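D-alanyl-D-alanine carboxypeptidase (Vibrio cholerae, PDB 5TR7) probably removes the terminal D-alanine from peptidoglycan precursor peptides, as a penicillin-binding serine carboxypeptidase of the S11 family. Local coordinates at residues T37-R51 with F117-M130. Residues are numbered along the deposited sequence; the frame is centred on the assembly and turned at random.
Sequences TKMMTSYVIGQEVKR and FVDLMNAWASSLGM
The W124 indole takes Y43 and Q47 on one face. Y43 turns an edge to it in an offset edge-to-face pair, planes at 67°, with CE1 3.5 Å from W124 CE3. Q47 lays its CG over the six-membered ring, a CH-pi contact. Its chain bends at chi2, and Q47 NE2 donates to Y43 OH at 3.1 Å; the hydroxyl lies in the Q47 amide plane. Y43 OH is also hydrogen-bonded to D163 OD2, on helix 150-163. L128 CD1 sits over the centre of one Y43 ring face, 4.1 Å from the centroid. The R51 guanidinium lies at the indole edge and turns a face to W124 CZ2, with NH2 3.5 Å from W124 CH2. Helix 37-50 and the 117-127 part of helix 114-127 cross almost perpendicularly, at 93°, in the penicillin-binding domain. The first carries K38 of the SxxK motif, the predicted proton acceptor, on a side turned away from this contact. V44 is a knob among F117, L120, M121 and W124; its CG1 is 3.6 Å from F117 CE1. M121 returns a knob among T37, M40, T41 and V44. The M40 and M121 side chains slide past each other in opposite directions, M40 CG against M121 CB. With CG anti to the backbone N (chi1 177°) and two bends beyond, M40 brings CE to 3.6 Å from M130 SD, tip to tip, and against A125 CB.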
# COMPACT_ATOMS: atom_id res chain seq x y z
N THR A 37 -0.65 -3.00 4.49
CA THR A 37 0.67 -3.47 4.92
C THR A 37 1.61 -3.68 3.70
O THR A 37 2.82 -3.57 3.81
CB THR A 37 0.51 -4.84 5.64
OG1 THR A 37 -0.25 -4.65 6.84
CG2 THR A 37 1.83 -5.46 6.02
N LYS A 38 1.01 -3.92 2.54
CA LYS A 38 1.78 -4.13 1.31
C LYS A 38 2.55 -2.92 0.90
O LYS A 38 3.57 -3.03 0.20
CB LYS A 38 0.93 -4.67 0.20
CG LYS A 38 0.31 -6.04 0.54
CD LYS A 38 -0.49 -6.65 -0.62
CE LYS A 38 -1.01 -8.04 -0.28
NZ LYS A 38 -2.15 -8.01 0.65
N MET A 39 2.10 -1.75 1.34
CA MET A 39 2.89 -0.54 1.07
C MET A 39 4.24 -0.64 1.77
O MET A 39 5.29 -0.20 1.21
CB MET A 39 2.18 0.71 1.56
CG MET A 39 0.94 1.10 0.71
SD MET A 39 0.34 2.70 1.14
CE MET A 39 -0.06 2.68 2.84
N MET A 40 4.25 -1.22 2.97
CA MET A 40 5.53 -1.29 3.71
C MET A 40 6.42 -2.33 3.02
O MET A 40 7.61 -2.16 2.88
CB MET A 40 5.36 -1.58 5.20
CG MET A 40 6.74 -1.72 5.90
SD MET A 40 7.81 -0.23 5.80
CE MET A 40 6.75 0.63 6.99
N THR A 41 5.80 -3.40 2.56
CA THR A 41 6.55 -4.46 1.87
C THR A 41 7.20 -3.91 0.61
O THR A 41 8.40 -4.14 0.35
CB THR A 41 5.61 -5.63 1.57
OG1 THR A 41 5.22 -6.23 2.81
CG2 THR A 41 6.28 -6.68 0.70
N SER A 42 6.43 -3.16 -0.16
CA SER A 42 6.97 -2.59 -1.40
C SER A 42 8.01 -1.52 -1.06
O SER A 42 8.91 -1.27 -1.87
CB SER A 42 5.90 -2.00 -2.29
OG SER A 42 5.57 -0.71 -1.83
N TYR A 43 7.89 -0.86 0.10
CA TYR A 43 8.85 0.16 0.47
C TYR A 43 10.20 -0.52 0.68
O TYR A 43 11.22 -0.07 0.14
CB TYR A 43 8.40 0.98 1.72
CG TYR A 43 9.39 2.09 2.08
CD1 TYR A 43 10.48 1.83 2.87
CD2 TYR A 43 9.24 3.41 1.60
CE1 TYR A 43 11.43 2.80 3.13
CE2 TYR A 43 10.18 4.40 1.90
CZ TYR A 43 11.28 4.09 2.65
OH TYR A 43 12.21 5.05 2.93
N VAL A 44 10.22 -1.59 1.48
CA VAL A 44 11.47 -2.32 1.72
C VAL A 44 12.05 -2.86 0.41
O VAL A 44 13.25 -2.71 0.12
CB VAL A 44 11.27 -3.49 2.73
CG1 VAL A 44 12.58 -4.23 2.96
CG2 VAL A 44 10.75 -2.96 4.06
N ILE A 45 11.19 -3.45 -0.42
CA ILE A 45 11.65 -3.94 -1.74
C ILE A 45 12.29 -2.78 -2.56
O ILE A 45 13.32 -2.92 -3.17
CB ILE A 45 10.50 -4.57 -2.51
CG1 ILE A 45 10.07 -5.87 -1.81
CG2 ILE A 45 10.84 -4.83 -3.97
CD1 ILE A 45 8.70 -6.36 -2.33
N GLY A 46 11.69 -1.61 -2.52
CA GLY A 46 12.18 -0.44 -3.26
C GLY A 46 13.56 -0.03 -2.77
O GLY A 46 14.48 0.24 -3.57
N GLN A 47 13.74 -0.06 -1.46
CA GLN A 47 15.06 0.26 -0.95
C GLN A 47 16.09 -0.75 -1.38
O GLN A 47 17.21 -0.36 -1.77
CB GLN A 47 15.02 0.42 0.55
CG GLN A 47 14.31 1.71 1.02
CD GLN A 47 15.13 2.94 0.81
OE1 GLN A 47 16.19 2.86 0.24
NE2 GLN A 47 14.68 4.08 1.31
N GLU A 48 15.73 -2.04 -1.37
CA GLU A 48 16.67 -3.08 -1.76
C GLU A 48 17.05 -2.96 -3.21
O GLU A 48 18.21 -3.19 -3.56
CB GLU A 48 16.15 -4.50 -1.46
CG GLU A 48 15.91 -4.80 0.01
CD GLU A 48 17.18 -4.76 0.84
OE1 GLU A 48 18.22 -5.28 0.42
OE2 GLU A 48 17.15 -4.20 1.94
N VAL A 49 16.09 -2.63 -4.07
CA VAL A 49 16.36 -2.43 -5.52
C VAL A 49 17.26 -1.21 -5.70
O VAL A 49 18.23 -1.29 -6.41
CB VAL A 49 15.06 -2.18 -6.30
CG1 VAL A 49 15.34 -1.74 -7.74
CG2 VAL A 49 14.14 -3.42 -6.23
N LYS A 50 16.99 -0.07 -5.04
CA LYS A 50 17.84 1.10 -5.21
C LYS A 50 19.25 0.87 -4.81
O LYS A 50 20.15 1.37 -5.45
CB LYS A 50 17.46 2.27 -4.34
CG LYS A 50 16.23 3.02 -4.73
CD LYS A 50 16.35 4.43 -4.07
CE LYS A 50 16.55 4.34 -2.56
NZ LYS A 50 16.21 5.62 -1.95
N ARG A 51 19.44 0.16 -3.70
CA ARG A 51 20.81 -0.10 -3.27
C ARG A 51 21.49 -1.20 -4.05
O ARG A 51 22.62 -1.48 -3.79
CB ARG A 51 20.76 -0.47 -1.79
CG ARG A 51 20.17 0.68 -1.00
CD ARG A 51 19.86 0.19 0.39
NE ARG A 51 19.72 1.27 1.34
CZ ARG A 51 19.44 1.09 2.63
NH1 ARG A 51 19.25 -0.15 3.12
NH2 ARG A 51 19.36 2.14 3.44
N PHE A 117 12.27 -10.61 7.17
CA PHE A 117 11.74 -9.50 6.30
C PHE A 117 10.93 -8.57 7.17
O PHE A 117 11.06 -7.35 7.07
CB PHE A 117 10.95 -10.00 5.12
CG PHE A 117 10.49 -8.91 4.18
CD1 PHE A 117 11.33 -8.42 3.22
CD2 PHE A 117 9.21 -8.37 4.30
CE1 PHE A 117 10.89 -7.40 2.33
CE2 PHE A 117 8.79 -7.35 3.47
CZ PHE A 117 9.62 -6.90 2.44
N VAL A 118 10.17 -9.14 8.08
CA VAL A 118 9.37 -8.36 9.05
C VAL A 118 10.29 -7.49 9.94
O VAL A 118 9.97 -6.35 10.26
CB VAL A 118 8.41 -9.24 9.85
CG1 VAL A 118 7.69 -8.41 10.86
CG2 VAL A 118 7.37 -9.89 8.96
N ASP A 119 11.44 -8.02 10.32
CA ASP A 119 12.42 -7.19 11.08
C ASP A 119 12.77 -5.96 10.24
O ASP A 119 12.73 -4.83 10.73
CB ASP A 119 13.72 -7.98 11.41
CG ASP A 119 13.50 -9.12 12.40
OD1 ASP A 119 12.43 -9.13 13.03
OD2 ASP A 119 14.42 -9.97 12.62
N LEU A 120 13.12 -6.13 8.98
CA LEU A 120 13.41 -4.94 8.16
C LEU A 120 12.17 -4.01 8.07
O LEU A 120 12.32 -2.77 8.14
CB LEU A 120 13.76 -5.28 6.73
CG LEU A 120 14.96 -6.19 6.55
CD1 LEU A 120 15.00 -6.50 5.06
CD2 LEU A 120 16.26 -5.58 7.07
N MET A 121 10.96 -4.57 7.94
CA MET A 121 9.77 -3.74 7.87
C MET A 121 9.66 -2.83 9.07
O MET A 121 9.46 -1.64 8.91
CB MET A 121 8.46 -4.54 7.74
CG MET A 121 8.30 -5.42 6.51
SD MET A 121 6.90 -6.57 6.59
CE MET A 121 5.52 -5.49 6.28
N ASN A 122 9.77 -3.36 10.27
CA ASN A 122 9.68 -2.53 11.49
C ASN A 122 10.85 -1.61 11.67
O ASN A 122 10.69 -0.55 12.28
CB ASN A 122 9.51 -3.41 12.75
CG ASN A 122 8.17 -4.17 12.75
OD1 ASN A 122 7.09 -3.57 12.53
ND2 ASN A 122 8.22 -5.50 12.93
N ALA A 123 12.03 -1.99 11.22
CA ALA A 123 13.17 -1.06 11.36
C ALA A 123 12.90 0.13 10.42
O ALA A 123 13.06 1.29 10.79
CB ALA A 123 14.49 -1.72 11.00
N TRP A 124 12.40 -0.14 9.21
CA TRP A 124 12.07 1.01 8.34
C TRP A 124 10.92 1.85 8.87
O TRP A 124 10.97 3.09 8.81
CB TRP A 124 11.79 0.61 6.92
CG TRP A 124 13.03 0.38 6.11
CD1 TRP A 124 13.55 -0.83 5.73
CD2 TRP A 124 13.92 1.38 5.57
NE1 TRP A 124 14.69 -0.64 5.04
CE2 TRP A 124 14.92 0.70 4.86
CE3 TRP A 124 13.96 2.78 5.62
CZ2 TRP A 124 15.98 1.38 4.22
CZ3 TRP A 124 15.01 3.45 4.95
CH2 TRP A 124 15.99 2.74 4.28
N ALA A 125 9.91 1.20 9.43
CA ALA A 125 8.76 1.91 9.97
C ALA A 125 9.24 2.88 11.05
O ALA A 125 8.85 4.05 11.13
CB ALA A 125 7.77 0.92 10.57
N SER A 126 10.16 2.39 11.86
CA SER A 126 10.69 3.24 12.91
C SER A 126 11.47 4.45 12.35
O SER A 126 11.27 5.58 12.76
CB SER A 126 11.59 2.41 13.80
OG SER A 126 11.98 3.21 14.80
N SER A 127 12.33 4.23 11.38
CA SER A 127 13.12 5.31 10.84
C SER A 127 12.25 6.29 10.04
O SER A 127 12.67 7.39 9.73
CB SER A 127 14.26 4.72 10.02
OG SER A 127 13.77 4.27 8.80
N LEU A 128 11.04 5.88 9.65
CA LEU A 128 10.14 6.78 8.98
C LEU A 128 9.26 7.55 9.98
O LEU A 128 8.53 8.38 9.53
CB LEU A 128 9.25 6.05 8.01
CG LEU A 128 9.91 5.40 6.78
CD1 LEU A 128 8.95 4.56 5.97
CD2 LEU A 128 10.65 6.39 5.90
N GLY A 129 9.31 7.29 11.30
CA GLY A 129 8.44 8.04 12.23
C GLY A 129 7.02 7.46 12.40
O GLY A 129 6.11 8.09 12.90
N MET A 130 6.87 6.20 12.04
CA MET A 130 5.61 5.47 12.22
C MET A 130 5.66 4.87 13.65
O MET A 130 5.69 3.67 13.83
CB MET A 130 5.48 4.39 11.15
CG MET A 130 5.55 4.97 9.73
SD MET A 130 5.59 3.69 8.50
CE MET A 130 4.03 2.83 8.68